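15-O-acetyltransferase (Fusarium sporotrichioides, PDB 3FP0) catalyses acetylation of the 15-hydroxyl group of trichothecene intermediates, a step in the fungal pathway that leads to mycotoxins such as T-2 toxin. Local coordinates at residues I106-P111 against G223-N228; A15-K20 against P232-L237; C279-L284 against S464-V469. All coordinates share one frame; numbering follows the deposited sequence.

In the fold
Contact 2 opens first, at residues 15-20 just ahead of strand 20-21, and closes at 232-237. Contact 1 lies wholly within that span, running from strand 105-109 to 223-228. It ties the long connection between helices 191-204 and 246-263 to strand 105-109 of the small four-stranded antiparallel sheet and the residues just after it, whereas contact 2 ties that connection to the lead-in of strand 20-21; the two touch where Trp19 packs against Ile106. Contact 3 follows in series, 279-284 with 464-469. It lies on the opposite side of the chain's centre, about 33 Å from contact 1 between centres, and joins an edge strand of the five-stranded sheet to strand 457-469 of the six-stranded one.

Contact 1: residues I106-P111 against G223-N228; sequences ITYESP and GQEIKN
Tyr108 and Ser110 converge on one carboxylate oxygen of Glu225. The phenol OH of Tyr108 donates to OE2 of Glu225 over 2.5 Å, and OG of Ser110 donates to the same OE2 of Glu225 over 2.7 Å. The two hydroxyls arrive on different sides of that oxygen: the phenol on the anti side, a little out of the carboxylate plane, and the serine on the syn side, rather further out of it. OE2 lies at the edge of the tyrosine ring, in its plane, while the ring and the carboxylate are turned 85° apart. The other oxygen is held by its own turn, since the backbone N of Gly223 donates to the syn lone pair of Glu225 OE1 over 2.6 Å. Three donors thus fix the rotation of a buried carboxylate.

Residues Gly223 to Ile226 form a type I turn, and the glutamate chain sets out between its own N and carbonyl carbon (chi1 84°), then bends at chi2 to fold back over the start of the turn. Beside the polar cluster, CG1 of Ile226 packs at the edge of the Tyr108 ring, 4.0 Å from its CE2, and CD1 of Ile226 reaches CB of Ser110.

Further out, Arg86 of helix 71-88 hydrogen-bonds the Tyr108 hydroxyl through NE, so its charge probably helps to balance the glutamate. Phe87 of the same helix touches Glu225, and Asn228 binds the Phe87 carbonyl. Strand 105-109 pairs with 28-32 and 95-97, and the turn packs between this antiparallel sheet and helix 71-88.

Contact 2: residues A15-K20 against P232-L237; sequences ALYRWK and PVVDSL
Arg18 meets Asp235 side-on, its guanidinium presenting NE and one terminal nitrogen to the two carboxylate oxygens. NE of Arg18 donates to OD2 of Asp235 over 2.7 Å, and NH2 of Arg18 donates to OD1 of Asp235 over 2.9 Å. Both acceptors lie close to the guanidinium plane, whereas the nitrogens approach the syn sides of the oxygens from well outside the carboxylate plane. The two flat groups are accordingly twisted by 32°, and a weak third bond from NE to OD1 completes the bidentate salt bridge. An extended run from CG to NE carries the guanidinium out to the aspartate, and the two side chains cross at about a right angle. One face of the guanidinium rests over CA of Ala15 in the preceding 3-10 segment.

Pro232 packs against the backbone of Arg18, beside the bridge, as the apolar centre of the contact. Its CG reaches CA of Arg18 at 3.9 Å, its CB touches the carbonyl O of Tyr17, and its CD comes within 3.8 Å of CD1 of Trp19, the pyrrolidine crossing the indole obliquely. The indole is fixed from another direction: NE1 of Trp19 donates to the carbonyl O of Ser230, two residues before the proline, while Arg31 makes a cation-pi interaction with the ring. Separately, CG2 of Val234 sits 4.0 Å from CD2 of Tyr17. Helix 406-423 touches both of these residues, through Asn415 on Tyr17 and Leu411 on Val234; the Tyr17 side chain is about 10 Å from that of His414, which binds 15-deacetylcalonectrin.

The contact pairs a salt bridge with apolar contacts made by Pro232 and Val234. The salt bridge lies toward the surface, where solvent probably weakens it, while its two-point geometry restricts rotation of both charged groups.

Contact 3: residues C279-L284 against S464-V469; sequences CVIHKL and SIDFVV. With Z9N (alpha-D-fructofuranose), chain B; GLC (alpha-D-glucopyranose), chain C.
Lys283 spans the gap to Asp466 and Ile465. From CB its chain reaches out toward strand 457-469 with CG anti to the carbonyl carbon (chi1 -67°), and the methylenes run on to CE, which lies beside the Asp466 carboxylate. A bend in the last torsion (chi4 -58°) then swings the ammonium round. NZ of Lys283 makes a salt bridge to OD1 of Asp466 at 2.9 Å, weak as a hydrogen bond, and a weak bond to the carbonyl O of Ile465 at 3.3 Å. A water that accepts from NZ of Lys283 at 2.7 Å also accepts from the backbone N of Ile465, and Thr488 binds the same ammonium. CG2 of Ile281 comes within 3.8 Å of OD1 of Asp466.

On the other side of strand 277-283, NE2 of His282 hydrogen-bonds O4 of the fructose unit of a bound disaccharide at 3.0 Å.

The two strand segments run roughly antiparallel, at 156°, their axes approaching to 8.8 Å, without sharing backbone bonds. Strand 277-283 pairs with 486-494 and strand 457-469 with 53-61, so side chains bridge two separate sheets, consistent with the two-lobed fold of CoA-dependent acyltransferases; helix 134-147 packs on Ile281 and Val468.

Contact 1: residues I106-P111 against G223-N228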
loop_
_atom_site.group_PDB
_atom_site.type_symbol
_atom_site.label_atom_id
_atom_site.label_comp_id
_atom_site.label_asym_id
_atom_site.label_seq_id
_atom_site.Cartn_x
_atom_site.Cartn_y
_atom_site.Cartn_z
ATOM N N ILE A 106 -15.513 -1.244 11.306
ATOM C CA ILE A 106 -15.666 -0.484 10.079
ATOM C C ILE A 106 -17.145 -0.257 9.834
ATOM O O ILE A 106 -17.939 -1.204 9.836
ATOM C CB ILE A 106 -14.995 -1.185 8.867
ATOM C CG1 ILE A 106 -13.462 -1.236 9.056
ATOM C CG2 ILE A 106 -15.450 -0.539 7.510
ATOM C CD1 ILE A 106 -12.709 -2.067 8.006
ATOM N N THR A 107 -17.498 1.010 9.635
ATOM C CA THR A 107 -18.897 1.391 9.422
ATOM C C THR A 107 -19.054 2.101 8.073
ATOM O O THR A 107 -18.165 2.871 7.681
ATOM C CB THR A 107 -19.410 2.270 10.597
ATOM O OG1 THR A 107 -19.358 1.515 11.820
ATOM C CG2 THR A 107 -20.887 2.826 10.349
ATOM N N TYR A 108 -20.127 1.739 7.343
ATOM C CA TYR A 108 -20.603 2.498 6.164
ATOM C C TYR A 108 -22.021 3.002 6.421
ATOM O O TYR A 108 -22.883 2.220 6.801
ATOM C CB TYR A 108 -20.548 1.708 4.834
ATOM C CG TYR A 108 -20.944 2.624 3.702
ATOM C CD1 TYR A 108 -20.064 3.646 3.278
ATOM C CD2 TYR A 108 -22.232 2.571 3.140
ATOM C CE1 TYR A 108 -20.430 4.567 2.302
ATOM C CE2 TYR A 108 -22.621 3.486 2.154
ATOM C CZ TYR A 108 -21.715 4.491 1.753
ATOM O OH TYR A 108 -22.071 5.378 0.783
ATOM N N GLU A 109 -22.230 4.305 6.246
ATOM C CA GLU A 109 -23.570 4.902 6.219
ATOM C C GLU A 109 -23.809 5.619 4.888
ATOM O O GLU A 109 -23.049 6.515 4.476
ATOM C CB GLU A 109 -23.789 5.878 7.374
ATOM C CG GLU A 109 -25.257 6.276 7.539
ATOM C CD GLU A 109 -25.486 7.280 8.658
ATOM O OE1 GLU A 109 -24.506 7.847 9.202
ATOM O OE2 GLU A 109 -26.659 7.488 9.003
ATOM N N SER A 110 -24.873 5.197 4.212
ATOM C CA SER A 110 -25.400 5.880 3.031
ATOM C C SER A 110 -25.738 7.363 3.334
ATOM O O SER A 110 -26.273 7.661 4.415
ATOM C CB SER A 110 -26.648 5.120 2.632
ATOM O OG SER A 110 -26.739 5.163 1.269
ATOM N N PRO A 111 -25.405 8.312 2.414
ATOM C CA PRO A 111 -25.689 9.728 2.756
ATOM C C PRO A 111 -27.173 9.951 3.002
ATOM O O PRO A 111 -28.013 9.378 2.318
ATOM C CB PRO A 111 -25.236 10.506 1.503
ATOM C CG PRO A 111 -24.160 9.601 0.895
ATOM C CD PRO A 111 -24.755 8.203 1.092
ATOM N N GLY A 223 -28.149 4.952 -1.086
ATOM C CA GLY A 223 -28.742 3.746 -0.554
ATOM C C GLY A 223 -28.403 2.591 -1.474
ATOM O O GLY A 223 -28.023 1.508 -1.001
ATOM N N GLN A 224 -28.467 2.846 -2.783
ATOM C CA GLN A 224 -28.260 1.790 -3.784
ATOM C C GLN A 224 -26.804 1.379 -3.939
ATOM O O GLN A 224 -26.521 0.415 -4.624
ATOM C CB GLN A 224 -28.789 2.212 -5.148
ATOM C CG GLN A 224 -30.291 2.524 -5.193
ATOM C CD GLN A 224 -30.744 2.896 -6.594
ATOM O OE1 GLN A 224 -29.929 2.955 -7.541
ATOM N NE2 GLN A 224 -32.047 3.166 -6.745
ATOM N N GLU A 225 -25.897 2.119 -3.296
ATOM C CA GLU A 225 -24.477 1.799 -3.308
ATOM C C GLU A 225 -24.047 0.817 -2.236
ATOM O O GLU A 225 -22.940 0.303 -2.320
ATOM C CB GLU A 225 -23.603 3.084 -3.193
ATOM C CG GLU A 225 -23.363 3.600 -1.769
ATOM C CD GLU A 225 -24.556 4.340 -1.151
ATOM O OE1 GLU A 225 -25.658 4.388 -1.751
ATOM O OE2 GLU A 225 -24.391 4.886 -0.050
ATOM N N ILE A 226 -24.882 0.565 -1.231
ATOM C CA ILE A 226 -24.522 -0.351 -0.142
ATOM C C ILE A 226 -24.119 -1.723 -0.667
ATOM O O ILE A 226 -23.117 -2.290 -0.229
ATOM C CB ILE A 226 -25.612 -0.421 0.957
ATOM C CG1 ILE A 226 -25.636 0.888 1.757
ATOM C CG2 ILE A 226 -25.389 -1.623 1.948
ATOM C CD1 ILE A 226 -26.920 1.043 2.617
ATOM N N LYS A 227 -24.871 -2.243 -1.627
ATOM C CA LYS A 227 -24.553 -3.530 -2.223
ATOM C C LYS A 227 -23.213 -3.514 -2.961
ATOM O O LYS A 227 -22.679 -4.576 -3.311
ATOM C CB LYS A 227 -25.680 -3.930 -3.179
ATOM C CG LYS A 227 -25.807 -3.074 -4.452
ATOM C CD LYS A 227 -27.002 -3.635 -5.279
ATOM C CE LYS A 227 -27.504 -2.641 -6.302
ATOM N NZ LYS A 227 -28.152 -1.414 -5.707
ATOM N N ASN A 228 -22.688 -2.299 -3.200
ATOM C CA ASN A 228 -21.394 -2.078 -3.871
ATOM C C ASN A 228 -20.135 -2.195 -3.000
ATOM O O ASN A 228 -19.042 -2.318 -3.529
ATOM C CB ASN A 228 -21.413 -0.752 -4.665
ATOM C CG ASN A 228 -22.356 -0.809 -5.895
ATOM O OD1 ASN A 228 -22.751 -1.900 -6.350
ATOM N ND2 ASN A 228 -22.688 0.358 -6.448
#

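Contact 2: residues A15-K20 against P232-L237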
loop_
_atom_site.group_PDB
_atom_site.type_symbol
_atom_site.label_atom_id
_atom_site.label_comp_id
_atom_site.label_asym_id
_atom_site.label_seq_id
_atom_site.Cartn_x
_atom_site.Cartn_y
_atom_site.Cartn_z
ATOM N N ALA A 15 -18.729 -15.647 10.616
ATOM C CA ALA A 15 -19.905 -14.909 11.051
ATOM C C ALA A 15 -19.550 -13.608 11.759
ATOM O O ALA A 15 -20.217 -12.599 11.544
ATOM C CB ALA A 15 -20.826 -15.801 11.908
ATOM N N LEU A 16 -18.474 -13.621 12.553
ATOM C CA LEU A 16 -17.995 -12.429 13.259
ATOM C C LEU A 16 -17.690 -11.219 12.343
ATOM O O LEU A 16 -17.828 -10.090 12.767
ATOM C CB LEU A 16 -16.729 -12.780 14.062
ATOM C CG LEU A 16 -16.532 -12.277 15.511
ATOM C CD1 LEU A 16 -15.178 -12.707 16.014
ATOM C CD2 LEU A 16 -16.699 -10.761 15.693
ATOM N N TYR A 17 -17.307 -11.463 11.081
ATOM C CA TYR A 17 -16.768 -10.407 10.202
ATOM C C TYR A 17 -17.730 -9.877 9.147
ATOM O O TYR A 17 -17.324 -9.106 8.264
ATOM C CB TYR A 17 -15.471 -10.909 9.543
ATOM C CG TYR A 17 -14.570 -11.575 10.535
ATOM C CD1 TYR A 17 -14.070 -10.856 11.622
ATOM C CD2 TYR A 17 -14.246 -12.927 10.425
ATOM C CE1 TYR A 17 -13.256 -11.449 12.554
ATOM C CE2 TYR A 17 -13.435 -13.528 11.366
ATOM C CZ TYR A 17 -12.951 -12.775 12.423
ATOM O OH TYR A 17 -12.117 -13.310 13.350
ATOM N N ARG A 18 -19.000 -10.270 9.236
ATOM C CA ARG A 18 -19.941 -9.935 8.187
ATOM C C ARG A 18 -20.556 -8.566 8.410
ATOM O O ARG A 18 -20.555 -8.038 9.520
ATOM C CB ARG A 18 -21.015 -11.021 8.022
ATOM C CG ARG A 18 -20.438 -12.383 7.669
ATOM C CD ARG A 18 -21.505 -13.479 7.569
ATOM N NE ARG A 18 -20.844 -14.682 7.098
ATOM C CZ ARG A 18 -21.098 -15.909 7.513
ATOM N NH1 ARG A 18 -22.032 -16.117 8.424
ATOM N NH2 ARG A 18 -20.406 -16.928 7.018
ATOM N N TRP A 19 -21.031 -7.984 7.314
ATOM C CA TRP A 19 -21.758 -6.729 7.352
ATOM C C TRP A 19 -23.049 -6.934 8.140
ATOM O O TRP A 19 -23.730 -7.950 7.948
ATOM C CB TRP A 19 -22.088 -6.251 5.939
ATOM C CG TRP A 19 -20.914 -5.733 5.100
ATOM C CD1 TRP A 19 -20.426 -6.263 3.901
ATOM C CD2 TRP A 19 -20.111 -4.586 5.374
ATOM N NE1 TRP A 19 -19.374 -5.491 3.436
ATOM C CE2 TRP A 19 -19.162 -4.462 4.318
ATOM C CE3 TRP A 19 -20.105 -3.632 6.405
ATOM C CZ2 TRP A 19 -18.243 -3.421 4.268
ATOM C CZ3 TRP A 19 -19.190 -2.607 6.349
ATOM C CH2 TRP A 19 -18.265 -2.511 5.290
ATOM N N LYS A 20 -23.345 -5.997 9.047
ATOM C CA LYS A 20 -24.569 -6.037 9.887
ATOM C C LYS A 20 -25.298 -4.669 9.825
ATOM O O LYS A 20 -24.675 -3.645 10.050
ATOM C CB LYS A 20 -24.160 -6.362 11.328
ATOM C CG LYS A 20 -25.310 -6.650 12.308
ATOM N N PRO A 232 -17.508 -9.329 2.560
ATOM C CA PRO A 232 -16.554 -9.791 3.545
ATOM C C PRO A 232 -15.603 -10.819 2.927
ATOM O O PRO A 232 -16.019 -11.782 2.234
ATOM C CB PRO A 232 -17.433 -10.392 4.668
ATOM C CG PRO A 232 -18.814 -9.732 4.497
ATOM C CD PRO A 232 -18.916 -9.592 2.963
ATOM N N VAL A 233 -14.324 -10.561 3.116
ATOM C CA VAL A 233 -13.247 -11.412 2.569
ATOM C C VAL A 233 -13.412 -12.931 2.912
ATOM O O VAL A 233 -13.265 -13.781 2.024
ATOM C CB VAL A 233 -11.815 -10.874 2.934
ATOM C CG1 VAL A 233 -11.590 -10.868 4.439
ATOM C CG2 VAL A 233 -10.756 -11.681 2.245
ATOM N N VAL A 234 -13.723 -13.274 4.164
ATOM C CA VAL A 234 -13.888 -14.707 4.507
ATOM C C VAL A 234 -14.947 -15.377 3.643
ATOM O O VAL A 234 -14.728 -16.475 3.091
ATOM C CB VAL A 234 -14.182 -14.975 5.993
ATOM C CG1 VAL A 234 -14.275 -16.520 6.239
ATOM C CG2 VAL A 234 -13.101 -14.361 6.888
ATOM N N ASP A 235 -16.077 -14.702 3.487
ATOM C CA ASP A 235 -17.172 -15.240 2.690
ATOM C C ASP A 235 -16.895 -15.244 1.206
ATOM O O ASP A 235 -17.678 -15.824 0.437
ATOM C CB ASP A 235 -18.466 -14.494 3.003
ATOM C CG ASP A 235 -18.876 -14.666 4.443
ATOM O OD1 ASP A 235 -18.629 -15.754 5.016
ATOM O OD2 ASP A 235 -19.394 -13.705 5.009
ATOM N N SER A 236 -15.788 -14.613 0.810
ATOM C CA SER A 236 -15.448 -14.425 -0.592
ATOM C C SER A 236 -14.399 -15.418 -1.095
ATOM O O SER A 236 -14.041 -15.372 -2.264
ATOM C CB SER A 236 -14.933 -12.988 -0.826
ATOM O OG SER A 236 -15.929 -12.034 -0.481
ATOM N N LEU A 237 -13.907 -16.300 -0.225
ATOM C CA LEU A 237 -12.845 -17.247 -0.609
ATOM C C LEU A 237 -13.403 -18.372 -1.435
ATOM O O LEU A 237 -14.562 -18.743 -1.257
ATOM C CB LEU A 237 -12.168 -17.843 0.618
ATOM C CG LEU A 237 -11.637 -16.878 1.651
ATOM C CD1 LEU A 237 -11.206 -17.700 2.832
ATOM C CD2 LEU A 237 -10.468 -16.074 1.087
#

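Contact 3: residues C279-L284 against S464-V469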
loop_
_atom_site.group_PDB
_atom_site.type_symbol
_atom_site.label_atom_id
_atom_site.label_comp_id
_atom_site.label_asym_id
_atom_site.label_seq_id
_atom_site.Cartn_x
_atom_site.Cartn_y
_atom_site.Cartn_z
ATOM N N CYS A 279 10.777 9.022 4.019
ATOM C CA CYS A 279 10.897 8.125 2.881
ATOM C C CYS A 279 12.070 8.596 1.995
ATOM O O CYS A 279 12.252 9.789 1.798
ATOM C CB CYS A 279 9.582 8.092 2.114
ATOM S SG CYS A 279 9.509 7.023 0.663
ATOM N N VAL A 280 12.888 7.641 1.544
ATOM C CA VAL A 280 13.925 7.857 0.524
ATOM C C VAL A 280 13.489 7.058 -0.714
ATOM O O VAL A 280 13.002 5.944 -0.578
ATOM C CB VAL A 280 15.307 7.340 1.015
ATOM C CG1 VAL A 280 16.440 7.715 0.032
ATOM C CG2 VAL A 280 15.606 7.856 2.417
ATOM N N ILE A 281 13.659 7.635 -1.898
ATOM C CA ILE A 281 13.121 7.052 -3.135
ATOM C C ILE A 281 14.262 6.953 -4.150
ATOM O O ILE A 281 15.142 7.865 -4.234
ATOM C CB ILE A 281 12.007 7.970 -3.730
ATOM C CG1 ILE A 281 10.836 8.182 -2.751
ATOM C CG2 ILE A 281 11.497 7.443 -5.119
ATOM C CD1 ILE A 281 9.928 9.368 -3.174
ATOM N N HIS A 282 14.263 5.865 -4.920
ATOM C CA HIS A 282 15.160 5.722 -6.054
ATOM C C HIS A 282 14.305 5.271 -7.225
ATOM O O HIS A 282 13.759 4.150 -7.261
ATOM C CB HIS A 282 16.309 4.720 -5.811
ATOM C CG HIS A 282 17.301 4.679 -6.928
ATOM N ND1 HIS A 282 18.564 5.210 -6.818
ATOM C CD2 HIS A 282 17.202 4.206 -8.192
ATOM C CE1 HIS A 282 19.195 5.086 -7.973
ATOM N NE2 HIS A 282 18.384 4.493 -8.828
ATOM N N LYS A 283 14.192 6.174 -8.183
ATOM C CA LYS A 283 13.470 5.912 -9.388
ATOM C C LYS A 283 14.535 5.440 -10.396
ATOM O O LYS A 283 15.361 6.246 -10.849
ATOM C CB LYS A 283 12.762 7.207 -9.820
ATOM C CG LYS A 283 11.649 7.634 -8.850
ATOM C CD LYS A 283 10.683 8.703 -9.423
ATOM C CE LYS A 283 9.261 8.605 -8.814
ATOM N NZ LYS A 283 8.509 7.266 -8.975
ATOM N N LEU A 284 14.569 4.141 -10.679
ATOM C CA LEU A 284 15.392 3.631 -11.772
ATOM C C LEU A 284 14.812 4.116 -13.095
ATOM O O LEU A 284 13.584 4.302 -13.232
ATOM C CB LEU A 284 15.442 2.104 -11.782
ATOM C CG LEU A 284 16.051 1.339 -10.595
ATOM C CD1 LEU A 284 15.626 -0.120 -10.616
ATOM C CD2 LEU A 284 17.546 1.425 -10.538
ATOM N N SER A 464 4.202 10.799 -12.896
ATOM C CA SER A 464 4.862 10.023 -11.830
ATOM C C SER A 464 3.886 9.527 -10.752
ATOM O O SER A 464 2.863 10.182 -10.424
ATOM C CB SER A 464 6.043 10.804 -11.232
ATOM O OG SER A 464 5.599 11.818 -10.348
ATOM N N ILE A 465 4.215 8.375 -10.184
ATOM C CA ILE A 465 3.443 7.819 -9.075
ATOM C C ILE A 465 4.402 7.357 -7.987
ATOM O O ILE A 465 5.309 6.588 -8.252
ATOM C CB ILE A 465 2.586 6.621 -9.498
ATOM C CG1 ILE A 465 1.690 6.967 -10.714
ATOM C CG2 ILE A 465 1.800 6.001 -8.250
ATOM C CD1 ILE A 465 0.836 5.789 -11.172
ATOM N N ASP A 466 4.188 7.841 -6.775
ATOM C CA ASP A 466 4.996 7.443 -5.604
ATOM C C ASP A 466 4.077 7.027 -4.463
ATOM O O ASP A 466 3.269 7.834 -4.011
ATOM C CB ASP A 466 5.901 8.598 -5.138
ATOM C CG ASP A 466 6.978 8.919 -6.150
ATOM O OD1 ASP A 466 7.894 8.077 -6.303
ATOM O OD2 ASP A 466 6.882 9.988 -6.817
ATOM N N PHE A 467 4.213 5.776 -4.019
ATOM C CA PHE A 467 3.358 5.200 -2.985
ATOM C C PHE A 467 4.089 5.251 -1.661
ATOM O O PHE A 467 5.010 4.497 -1.417
ATOM C CB PHE A 467 2.976 3.782 -3.356
ATOM C CG PHE A 467 1.843 3.219 -2.556
ATOM C CD1 PHE A 467 0.544 3.197 -3.089
ATOM C CD2 PHE A 467 2.071 2.641 -1.299
ATOM C CE1 PHE A 467 -0.506 2.673 -2.350
ATOM C CE2 PHE A 467 1.000 2.072 -0.571
ATOM C CZ PHE A 467 -0.271 2.111 -1.094
ATOM N N VAL A 468 3.666 6.164 -0.815
ATOM C CA VAL A 468 4.389 6.440 0.435
ATOM C C VAL A 468 3.527 6.089 1.657
ATOM O O VAL A 468 2.365 6.473 1.711
ATOM C CB VAL A 468 4.868 7.911 0.419
ATOM C CG1 VAL A 468 5.514 8.335 1.747
ATOM C CG2 VAL A 468 5.811 8.120 -0.782
ATOM N N VAL A 469 4.106 5.380 2.638
ATOM C CA VAL A 469 3.374 4.903 3.836
ATOM C C VAL A 469 4.036 5.476 5.091
ATOM O O VAL A 469 5.270 5.581 5.146
ATOM C CB VAL A 469 3.310 3.355 3.863
ATOM C CG1 VAL A 469 2.559 2.786 5.081
ATOM C CG2 VAL A 469 2.689 2.836 2.548
HETATM O O2 Z9N B . 19.650 8.716 -9.532
HETATM C C1 Z9N B . 19.265 9.481 -11.803
HETATM O O1 Z9N B . 17.943 9.998 -11.840
HETATM C C2 Z9N B . 19.355 8.273 -10.853
HETATM O O5 Z9N B . 20.460 7.455 -11.188
HETATM C C3 Z9N B . 18.168 7.318 -11.058
HETATM O O3 Z9N B . 16.991 7.984 -11.484
HETATM C C4 Z9N B . 18.615 6.359 -12.147
HETATM O O4 Z9N B . 18.410 5.025 -11.769
HETATM C C5 Z9N B . 20.121 6.502 -12.184
HETATM C C6 Z9N B . 20.647 6.839 -13.580
HETATM O O6 Z9N B . 21.806 7.659 -13.505
HETATM C C1 GLC C . 18.612 8.897 -8.574
HETATM C C2 GLC C . 18.133 10.374 -8.573
HETATM C C3 GLC C . 17.983 10.986 -7.175
HETATM C C4 GLC C . 17.547 9.892 -6.213
HETATM C C5 GLC C . 18.774 9.003 -6.088
HETATM C C6 GLC C . 18.591 7.947 -5.018
HETATM O O2 GLC C . 18.961 11.225 -9.366
HETATM O O3 GLC C . 17.027 12.012 -7.249
HETATM O O4 GLC C . 17.068 10.401 -4.981
HETATM O O5 GLC C . 19.145 8.412 -7.331
HETATM O O6 GLC C . 19.352 8.414 -3.934
HETATM O O HOH W 1 6.900 7.228 -11.197
#